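Local atomic coordinates of methyltransferase FkbM (Methylobacillus flagellatus KT, PDB entry 2PY6), a protein that probably acts as a methyltransferase of the FkbM family, moving a methyl group to an acceptor that is not known. Residues A81-D84 with F85-H88; E91-Y94 with G95-I98. All coordinates share one frame; numbering follows the deposited sequence.

Overall arrangement
Contacts 1 and 2 follow each other along the chain, and both belong to the mixed sheet of its N-terminal part, whose parallel strands run in a Rossmann-like order, separate from the sheet that holds strand 229-233. Contact 1 is the turn that leaves strand 77-82; contact 2 is the hairpin of strands 92-93 and 96-99, whose second strand lies beside 77-82. Contact 1 is a surface contact built on polar groups, with side chains reaching a second subunit. Contact 2 is partly buried, held by backbone bonds and apolar packing, and touches the third subunit through Glu91 and Leu92. A salt bridge, Arg86 NH2 to Glu91 OE1 (2.9 Å), ties the two, and Asp83 CB packs on Ile98 CG2 at 3.7 Å.

Contact 1: residues A81-D84 with F85-H88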
loop_
_atom_site.group_PDB
_atom_site.type_symbol
_atom_site.label_atom_id
_atom_site.label_comp_id
_atom_site.label_asym_id
_atom_site.label_seq_id
_atom_site.Cartn_x
_atom_site.Cartn_y
_atom_site.Cartn_z
ATOM N N ALA A 81 1.003 7.551 24.886
ATOM C CA ALA A 81 0.081 7.160 23.830
ATOM C C ALA A 81 0.515 5.776 23.405
ATOM O O ALA A 81 1.713 5.496 23.326
ATOM C CB ALA A 81 0.096 8.129 22.651
ATOM N N VAL A 82 -0.476 4.926 23.147
ATOM C CA VAL A 82 -0.264 3.567 22.753
ATOM C C VAL A 82 -0.383 3.423 21.266
ATOM O O VAL A 82 -1.367 3.842 20.655
ATOM C CB VAL A 82 -1.278 2.607 23.442
ATOM C CG1 VAL A 82 -1.121 1.220 22.933
ATOM C CG2 VAL A 82 -1.070 2.633 24.930
ATOM N N ASP A 83 0.639 2.824 20.682
ATOM C CA ASP A 83 0.634 2.502 19.250
ATOM C C ASP A 83 1.703 1.411 19.003
ATOM O O ASP A 83 2.919 1.677 18.999
ATOM C CB ASP A 83 0.867 3.739 18.367
ATOM C CG ASP A 83 0.580 3.473 16.865
ATOM O OD1 ASP A 83 0.715 2.313 16.377
ATOM O OD2 ASP A 83 0.209 4.448 16.163
ATOM N N ASP A 84 1.219 0.186 18.820
ATOM C CA ASP A 84 2.066 -0.998 18.581
ATOM C C ASP A 84 2.868 -0.951 17.273
ATOM O O ASP A 84 3.827 -1.697 17.124
ATOM C CB ASP A 84 1.222 -2.290 18.584
ATOM C CG ASP A 84 0.670 -2.636 19.961
ATOM O OD1 ASP A 84 1.429 -2.538 20.943
ATOM O OD2 ASP A 84 -0.514 -3.036 20.059
ATOM N N PHE A 85 2.465 -0.085 16.348
ATOM C CA PHE A 85 3.119 0.065 15.061
ATOM C C PHE A 85 4.146 1.179 15.069
ATOM O O PHE A 85 4.804 1.382 14.075
ATOM C CB PHE A 85 2.059 0.349 14.003
ATOM C CG PHE A 85 0.912 -0.639 14.034
ATOM C CD1 PHE A 85 1.060 -1.859 13.440
ATOM C CD2 PHE A 85 -0.286 -0.347 14.665
ATOM C CE1 PHE A 85 0.070 -2.792 13.435
ATOM C CE2 PHE A 85 -1.305 -1.281 14.689
ATOM C CZ PHE A 85 -1.123 -2.514 14.059
ATOM N N ARG A 86 4.272 1.899 16.188
ATOM C CA ARG A 86 5.205 3.036 16.292
ATOM C C ARG A 86 6.074 3.119 17.562
ATOM O O ARG A 86 6.918 4.016 17.663
ATOM C CB ARG A 86 4.394 4.349 16.237
ATOM C CG ARG A 86 3.719 4.620 14.931
ATOM C CD ARG A 86 2.927 5.929 14.995
ATOM N NE ARG A 86 3.789 7.089 15.118
ATOM C CZ ARG A 86 3.370 8.333 15.311
ATOM N NH1 ARG A 86 2.092 8.618 15.439
ATOM N NH2 ARG A 86 4.257 9.291 15.406
ATOM N N TYR A 87 5.909 2.203 18.509
ATOM C CA TYR A 87 6.570 2.383 19.814
ATOM C C TYR A 87 8.075 2.260 19.878
ATOM O O TYR A 87 8.637 2.525 20.934
ATOM C CB TYR A 87 5.917 1.531 20.897
ATOM C CG TYR A 87 6.262 0.076 20.946
ATOM C CD1 TYR A 87 5.620 -0.835 20.129
ATOM C CD2 TYR A 87 7.147 -0.408 21.901
ATOM C CE1 TYR A 87 5.887 -2.164 20.209
ATOM C CE2 TYR A 87 7.415 -1.741 21.991
ATOM C CZ TYR A 87 6.770 -2.620 21.139
ATOM O OH TYR A 87 7.020 -3.957 21.213
ATOM N N HIS A 88 8.716 1.862 18.772
ATOM C CA HIS A 88 10.168 1.797 18.674
ATOM C C HIS A 88 10.767 2.938 17.853
ATOM O O HIS A 88 11.988 3.050 17.756
ATOM C CB HIS A 88 10.616 0.455 18.045
ATOM C CG HIS A 88 10.376 -0.725 18.925
ATOM N ND1 HIS A 88 9.495 -1.734 18.600
ATOM C CD2 HIS A 88 10.893 -1.038 20.137
ATOM C CE1 HIS A 88 9.491 -2.624 19.574
ATOM N NE2 HIS A 88 10.329 -2.225 20.518
#
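With chi1 of Asp83 at -168°, its carboxylate swings away from the backbone N and lies beside its own carbonyl carbon, where it faces Phe85 and Arg86. The result is an Asx turn combined with a type I beta turn over Asp83-Arg86, which carries the chain out of strand 77-82 of a sheet with Rossmann-like strand order. Asp83 OD1 accepts the N-H of Phe85 at 3.0 Å, on its anti side and somewhat out of the carboxylate plane. The backbone supplies the second bond, Arg86 N to Asp83 O at 3.1 Å, which closes the type I turn. One aspartate thus holds two successive N-H groups of the turn.

The same OD1 also lies at the edge of the Phe85 ring, 3.3 Å from Phe85 CD2, with carboxylate and ring planes 86° apart. Asp83 OD2 instead meets the aliphatic part of Arg86, 3.3 Å from Arg86 CD, and is hydrogen-bonded to Thr60 OG1. It stays 4.6 Å from Arg86 NE, too far for a salt bridge; the guanidinium pairs with Glu91.

Tyr87 CG sits between its backbone N and carbonyl carbon (chi1 79°), which sets the ring edge against the carbonyl oxygens of Asp83 and Asp84, Tyr87 CD1 being 3.6 Å from Asp84 O. Asp84 and Tyr87 also serve the subunit interface: Tyr87 OH hydrogen-bonds to Asp84 OD1 of the second subunit, and the reciprocal bond forms too; Asp84 OD2 is held within the chain by Thr101 OG1. His88 ND1 lies over the centre of one face of the Tyr87 ring, 3.8 Å above its plane.

Contact 2: residues E91-Y94 with G95-I98; sequences ELYY and GLPI
Tyr93 and Leu96 form the antiparallel hydrogen-bonded pair that closes a two-residue beta hairpin, with Tyr94 and Gly95 at its type I' turn, both at positive phi. This hairpin makes the short, weakly bonded strand 92-93 the outermost strand of the Rossmann-like-ordered sheet within this chain. Two backbone bonds join the pair: Tyr93 N gives to Leu96 O at 2.8 Å, and Leu96 N gives to Tyr93 O at 2.9 Å. Leu92 CA makes a further, bent CA-H...O contact with Leu96 O (3.2 Å).

Apolar contact lies chiefly on the side of Tyr93 and Leu96. Leu96 CD1 sits loosely at the edge of the Tyr93 ring, 4.4 Å from Tyr93 CD2, and Ile98 CG1 reaches Tyr93 CB at 4.0 Å. With Tyr93 CG anti to the backbone N (chi1 -177°), the ring leads away from the opposite strand, and Tyr94 CD2 lies over the centre of one of its faces. Helix 64-68 covers part of this side through Met68, which touches Tyr94 and Leu96.

Where the strands diverge, a water bridges them, donating to Glu91 O (2.6 Å) and accepting from Ile98 N (3.0 Å).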
loop_
_atom_site.group_PDB
_atom_site.type_symbol
_atom_site.label_atom_id
_atom_site.label_comp_id
_atom_site.label_asym_id
_atom_site.label_seq_id
_atom_site.Cartn_x
_atom_site.Cartn_y
_atom_site.Cartn_z
ATOM N N GLU A 91 9.754 8.569 18.207
ATOM C CA GLU A 91 8.875 9.712 18.005
ATOM C C GLU A 91 7.931 9.848 19.192
ATOM O O GLU A 91 7.573 8.853 19.845
ATOM C CB GLU A 91 8.051 9.574 16.702
ATOM C CG GLU A 91 8.914 9.638 15.437
ATOM C CD GLU A 91 8.156 9.328 14.152
ATOM O OE1 GLU A 91 6.920 9.203 14.168
ATOM O OE2 GLU A 91 8.817 9.202 13.118
ATOM N N LEU A 92 7.580 11.104 19.465
ATOM C CA LEU A 92 6.664 11.472 20.538
ATOM C C LEU A 92 5.310 11.799 19.910
ATOM O O LEU A 92 5.232 12.149 18.734
ATOM C CB LEU A 92 7.218 12.669 21.326
ATOM C CG LEU A 92 8.593 12.459 21.991
ATOM C CD1 LEU A 92 9.036 13.725 22.700
ATOM C CD2 LEU A 92 8.628 11.282 22.967
ATOM N N TYR A 93 4.242 11.636 20.679
ATOM C CA TYR A 93 2.912 11.990 20.210
ATOM C C TYR A 93 2.457 13.177 21.071
ATOM O O TYR A 93 2.049 12.995 22.211
ATOM C CB TYR A 93 1.975 10.799 20.326
ATOM C CG TYR A 93 0.583 11.069 19.785
ATOM C CD1 TYR A 93 0.356 11.170 18.424
ATOM C CD2 TYR A 93 -0.503 11.227 20.640
ATOM C CE1 TYR A 93 -0.924 11.412 17.920
ATOM C CE2 TYR A 93 -1.788 11.471 20.141
ATOM C CZ TYR A 93 -1.992 11.553 18.784
ATOM O OH TYR A 93 -3.272 11.812 18.284
ATOM N N TYR A 94 2.558 14.387 20.518
ATOM C CA TYR A 94 2.283 15.645 21.253
ATOM C C TYR A 94 3.113 15.669 22.541
ATOM O O TYR A 94 2.588 15.910 23.629
ATOM C CB TYR A 94 0.776 15.870 21.501
ATOM C CG TYR A 94 0.039 16.081 20.199
ATOM C CD1 TYR A 94 0.095 17.315 19.534
ATOM C CD2 TYR A 94 -0.657 15.044 19.596
ATOM C CE1 TYR A 94 -0.553 17.503 18.303
ATOM C CE2 TYR A 94 -1.318 15.226 18.377
ATOM C CZ TYR A 94 -1.256 16.444 17.734
ATOM O OH TYR A 94 -1.884 16.599 16.523
ATOM N N GLY A 95 4.406 15.364 22.398
ATOM C CA GLY A 95 5.329 15.317 23.521
ATOM C C GLY A 95 5.257 14.061 24.361
ATOM O O GLY A 95 6.049 13.890 25.280
ATOM N N LEU A 96 4.323 13.163 24.060
ATOM C CA LEU A 96 4.164 11.955 24.854
ATOM C C LEU A 96 4.975 10.757 24.319
ATOM O O LEU A 96 5.068 10.553 23.118
ATOM C CB LEU A 96 2.690 11.530 24.880
ATOM C CG LEU A 96 1.578 12.495 25.302
ATOM C CD1 LEU A 96 0.205 11.900 24.904
ATOM C CD2 LEU A 96 1.655 12.829 26.763
ATOM N N PRO A 97 5.504 9.918 25.219
ATOM C CA PRO A 97 6.131 8.709 24.702
ATOM C C PRO A 97 5.090 7.796 24.035
ATOM O O PRO A 97 3.915 7.826 24.415
ATOM C CB PRO A 97 6.746 8.060 25.950
ATOM C CG PRO A 97 6.083 8.693 27.111
ATOM C CD PRO A 97 5.620 10.042 26.682
ATOM N N ILE A 98 5.512 7.056 23.008
ATOM C CA ILE A 98 4.644 6.099 22.326
ATOM C C ILE A 98 5.045 4.726 22.858
ATOM O O ILE A 98 6.196 4.336 22.769
ATOM C CB ILE A 98 4.734 6.197 20.781
ATOM C CG1 ILE A 98 4.339 7.616 20.336
ATOM C CG2 ILE A 98 3.803 5.151 20.082
ATOM C CD1 ILE A 98 4.334 7.811 18.873
HETATM O O HOH W 1 8.257 7.536 21.995
#